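Local coordinates for protein peroxiredoxin (Clostridioides difficile, PDB 6TSB) that degrades chitin through its family 18 glycosyl hydrolase domain and probably also reduces peroxides through a separate peroxiredoxin part, in a spore coat protein, at residues A109-P112 with T113-Y116; L161-A164 with I165-I169. All coordinates share one frame; numbering follows the deposited sequence.

Contact 1. Residues A109-P112 with T113-Y116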
loop_
_atom_site.group_PDB
_atom_site.type_symbol
_atom_site.label_atom_id
_atom_site.label_comp_id
_atom_site.label_asym_id
_atom_site.label_seq_id
_atom_site.Cartn_x
_atom_site.Cartn_y
_atom_site.Cartn_z
ATOM N N ALA A 109 44.489 -0.857 19.501
ATOM C CA ALA A 109 44.190 0.386 20.243
ATOM C C ALA A 109 45.007 0.443 21.537
ATOM O O ALA A 109 45.051 1.554 22.116
ATOM C CB ALA A 109 42.707 0.493 20.522
ATOM N N LEU A 110 45.621 -0.670 21.968
ATOM C CA LEU A 110 46.075 -0.859 23.386
ATOM C C LEU A 110 47.270 0.030 23.780
ATOM O O LEU A 110 47.242 0.525 24.917
ATOM C CB LEU A 110 46.362 -2.336 23.651
ATOM C CG LEU A 110 46.432 -2.747 25.131
ATOM C CD1 LEU A 110 45.392 -2.035 25.984
ATOM C CD2 LEU A 110 46.272 -4.257 25.278
ATOM N N THR A 111 48.258 0.293 22.912
ATOM C CA THR A 111 49.540 0.962 23.302
ATOM C C THR A 111 49.838 2.136 22.377
ATOM O O THR A 111 49.269 2.231 21.309
ATOM C CB THR A 111 50.711 -0.024 23.269
ATOM O OG1 THR A 111 51.094 -0.228 21.909
ATOM C CG2 THR A 111 50.370 -1.368 23.873
ATOM N N PRO A 112 50.756 3.058 22.739
ATOM C CA PRO A 112 51.221 4.081 21.793
ATOM C C PRO A 112 51.862 3.470 20.532
ATOM O O PRO A 112 51.826 4.125 19.472
ATOM C CB PRO A 112 52.257 4.888 22.599
ATOM C CG PRO A 112 51.861 4.628 24.060
ATOM C CD PRO A 112 51.378 3.190 24.074
ATOM N N THR A 113 52.383 2.235 20.631
ATOM C CA THR A 113 53.089 1.563 19.507
ATOM C C THR A 113 52.072 0.972 18.528
ATOM O O THR A 113 52.083 1.394 17.390
ATOM C CB THR A 113 54.122 0.553 20.012
ATOM O OG1 THR A 113 55.060 1.331 20.759
ATOM C CG2 THR A 113 54.830 -0.167 18.889
ATOM N N SER A 114 51.234 0.031 18.959
ATOM C CA SER A 114 50.081 -0.488 18.184
ATOM C C SER A 114 49.325 0.685 17.506
ATOM O O SER A 114 49.064 0.612 16.307
ATOM C CB SER A 114 49.190 -1.335 19.073
ATOM O OG SER A 114 48.584 -0.563 20.119
ATOM N N ARG A 115 49.043 1.774 18.222
ATOM C CA ARG A 115 48.234 2.914 17.707
ATOM C C ARG A 115 49.018 3.625 16.595
ATOM O O ARG A 115 48.406 3.953 15.578
ATOM C CB ARG A 115 47.814 3.873 18.838
ATOM C CG ARG A 115 46.776 3.275 19.791
ATOM C CD ARG A 115 46.128 4.262 20.748
ATOM N NE ARG A 115 47.070 4.931 21.644
ATOM C CZ ARG A 115 47.369 4.533 22.881
ATOM N NH1 ARG A 115 46.822 3.448 23.402
ATOM N NH2 ARG A 115 48.258 5.203 23.588
ATOM N N TYR A 116 50.311 3.881 16.787
ATOM C CA TYR A 116 51.164 4.545 15.770
ATOM C C TYR A 116 51.246 3.631 14.535
ATOM O O TYR A 116 51.115 4.096 13.417
ATOM C CB TYR A 116 52.547 4.862 16.350
ATOM C CG TYR A 116 53.439 5.652 15.418
ATOM C CD1 TYR A 116 53.345 7.035 15.327
ATOM C CD2 TYR A 116 54.349 5.018 14.583
ATOM C CE1 TYR A 116 54.144 7.765 14.456
ATOM C CE2 TYR A 116 55.153 5.728 13.707
ATOM C CZ TYR A 116 55.053 7.110 13.639
ATOM O OH TYR A 116 55.851 7.823 12.787
HETATM O O HOH W 1 46.240 2.871 26.217
#
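The guanidinium group of Arg115 is laid against the backbone just ahead of its own helix. One face carries Thr111 O, 3.3 Å above the plane and over its centre, with Pro112 N on the same face but nearer the rim. At the edge, Ala109 O lies in the guanidinium plane and accepts from Arg115 NH1 at 2.9 Å, in a nearly straight bond (167°). A water bridges Arg115 NH1 and Leu110 O. Arg115 CG, turned beside its own backbone N, lies 3.1 Å from Thr111 O, and the bend at chi3 (-60°) brings the guanidinium over that oxygen.

Next to the guanidinium, Thr111 and Ser114 form a capping box at the start of helix 112-128. Thr111 OG1 takes Ser114 N at 3.0 Å and, more weakly, Thr113 N, while Thr111 N returns a bond to Ser114 OG at 2.9 Å. Ser114 chi1 of 65° sets OG between its backbone N and carbonyl carbon, where it also bonds to Ala108 O in the preceding helix. The first helical backbone hydrogen bonds run from Arg115 N to Thr111 O and from Tyr116 N to Pro112 O.

The cap thus satisfies N-H groups of the first turn, and the Ala109 carbonyl dipole, with Leu110 O acting through the water, would be expected to stabilise the positive guanidinium.

Contact 2. Residues L161-A164 with I165-I169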
loop_
_atom_site.group_PDB
_atom_site.type_symbol
_atom_site.label_atom_id
_atom_site.label_comp_id
_atom_site.label_asym_id
_atom_site.label_seq_id
_atom_site.Cartn_x
_atom_site.Cartn_y
_atom_site.Cartn_z
ATOM N N LEU A 161 43.231 5.966 19.379
ATOM C CA LEU A 161 43.448 5.368 18.043
ATOM C C LEU A 161 43.030 6.383 16.965
ATOM O O LEU A 161 43.813 6.657 16.049
ATOM C CB LEU A 161 42.640 4.075 17.958
ATOM C CG LEU A 161 42.778 3.342 16.633
ATOM C CD1 LEU A 161 44.225 2.961 16.400
ATOM C CD2 LEU A 161 41.882 2.115 16.604
ATOM N N LEU A 162 41.813 6.913 17.065
ATOM C CA LEU A 162 41.273 7.886 16.087
ATOM C C LEU A 162 42.189 9.106 16.046
ATOM O O LEU A 162 42.459 9.589 14.947
ATOM C CB LEU A 162 39.837 8.247 16.481
ATOM C CG LEU A 162 38.853 7.094 16.335
ATOM C CD1 LEU A 162 37.564 7.361 17.083
ATOM C CD2 LEU A 162 38.587 6.825 14.860
ATOM N N THR A 163 42.677 9.555 17.199
ATOM C CA THR A 163 43.614 10.701 17.302
ATOM C C THR A 163 44.873 10.368 16.498
ATOM O O THR A 163 45.335 11.233 15.741
ATOM C CB THR A 163 43.971 11.039 18.761
ATOM O OG1 THR A 163 42.802 11.579 19.365
ATOM C CG2 THR A 163 45.094 12.050 18.918
ATOM N N ALA A 164 45.418 9.168 16.687
ATOM C CA ALA A 164 46.640 8.697 15.991
ATOM C C ALA A 164 46.392 8.637 14.477
ATOM O O ALA A 164 47.249 9.139 13.742
ATOM C CB ALA A 164 47.090 7.373 16.553
ATOM N N ILE A 165 45.233 8.145 14.030
ATOM C CA ILE A 165 44.871 8.130 12.579
ATOM C C ILE A 165 44.777 9.570 12.052
ATOM O O ILE A 165 45.444 9.918 11.046
ATOM C CB ILE A 165 43.588 7.321 12.366
ATOM C CG1 ILE A 165 43.739 5.903 12.929
ATOM C CG2 ILE A 165 43.237 7.339 10.894
ATOM C CD1 ILE A 165 42.505 5.040 12.861
ATOM N N ARG A 166 44.025 10.424 12.726
ATOM C CA ARG A 166 43.851 11.825 12.247
ATOM C C ARG A 166 45.199 12.562 12.181
ATOM O O ARG A 166 45.379 13.422 11.247
ATOM C CB ARG A 166 42.858 12.585 13.132
ATOM C CG ARG A 166 42.707 14.061 12.766
ATOM C CD ARG A 166 42.209 14.272 11.350
ATOM N NE ARG A 166 40.778 13.969 11.249
ATOM C CZ ARG A 166 40.079 13.892 10.115
ATOM N NH1 ARG A 166 40.666 14.067 8.940
ATOM N NH2 ARG A 166 38.789 13.621 10.168
ATOM N N ASP A 167 46.081 12.326 13.161
ATOM C CA ASP A 167 47.413 12.996 13.243
ATOM C C ASP A 167 48.200 12.683 11.951
ATOM O O ASP A 167 48.806 13.600 11.392
ATOM C CB ASP A 167 48.173 12.631 14.534
ATOM C CG ASP A 167 47.674 13.279 15.835
ATOM O OD1 ASP A 167 46.738 14.135 15.769
ATOM O OD2 ASP A 167 48.218 12.923 16.931
ATOM N N VAL A 168 48.129 11.448 11.446
ATOM C CA VAL A 168 48.915 10.991 10.253
ATOM C C VAL A 168 48.200 11.385 8.945
ATOM O O VAL A 168 48.866 11.973 8.106
ATOM C CB VAL A 168 49.233 9.482 10.354
ATOM C CG1 VAL A 168 49.868 8.909 9.108
ATOM C CG2 VAL A 168 50.154 9.215 11.535
ATOM N N ILE A 169 46.903 11.100 8.769
ATOM C CA ILE A 169 46.236 11.239 7.435
ATOM C C ILE A 169 45.959 12.706 7.132
ATOM O O ILE A 169 45.854 13.011 5.941
ATOM C CB ILE A 169 44.961 10.393 7.311
ATOM C CG1 ILE A 169 43.798 10.985 8.117
ATOM C CG2 ILE A 169 45.268 8.948 7.669
ATOM C CD1 ILE A 169 42.471 10.291 7.919
#
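Ile165 N reaches back to Leu161 O at 2.9 Å, the donor lying nearly along the C=O axis, and the same i to i+4 step is repeated along the next residues. Arg166 N bonds to Leu162 O at 2.8 Å and almost straight (170°), and Asp167 N to Thr163 O at 2.9 Å. The fourth step, Val168 N to Ala164 O, has stretched to 3.4 Å and is weak, close to where helix 154-169 stops.

Among the side chains, Leu161 and Ile165 meet on the buried side of the helix. Leu161 CG, anti to its backbone N (chi1 -180°), comes within 4.1 Å of Ile165 CD1, the two chains crossing at a slant. Ile165 CG1 also packs on Leu161 O at 3.2 Å, and Phe118 of helix 112-128 touches both residues.

This helix is the connection of a beta-alpha-beta unit between the parallel strands 133-137 and 174-179, as expected in the TIM barrel of a family 18 glycosyl hydrolase, and Leu162 touches Val177 of the second strand.

Thr163 and Asp167 run side by side, pointing the same way. The methyl CG2 of Thr163 lies 3.8 Å from Asp167 OD2, while Thr163 OG1 turns back to bond with Thr159 O. The bent Arg166 chain leads away from residues 161-164, and its guanidinium is held outside them: NH1 bonds to Gly170 O and Lys173 O, and NH2 to Ile198 O and, in a salt bridge, Asp200.

How the contacts relate
Contact 1 begins one helix and contact 2 occupies the later turns of another, yet their centres are only about 11 Å apart because helices 112-128 and 154-169 pack together. They meet directly through Arg115: its CD lies 3.6 Å from Leu161 N, and its carbonyl O is 3.8 Å from Ala164 CB, both plain packing. The same pairing of helices continues along 112-128, where Asn123 touches Val168 and Ile126 touches Ile169. Contact 1 lies at the surface and contact 2 is partly buried; their centres are about 32 and 28 Å from the centre of the chain. Both belong to the family 18 glycosyl hydrolase part, contact 1 at the loop and first turn of helix 112-128, contact 2 within helix 154-169, both outside the barrel strands.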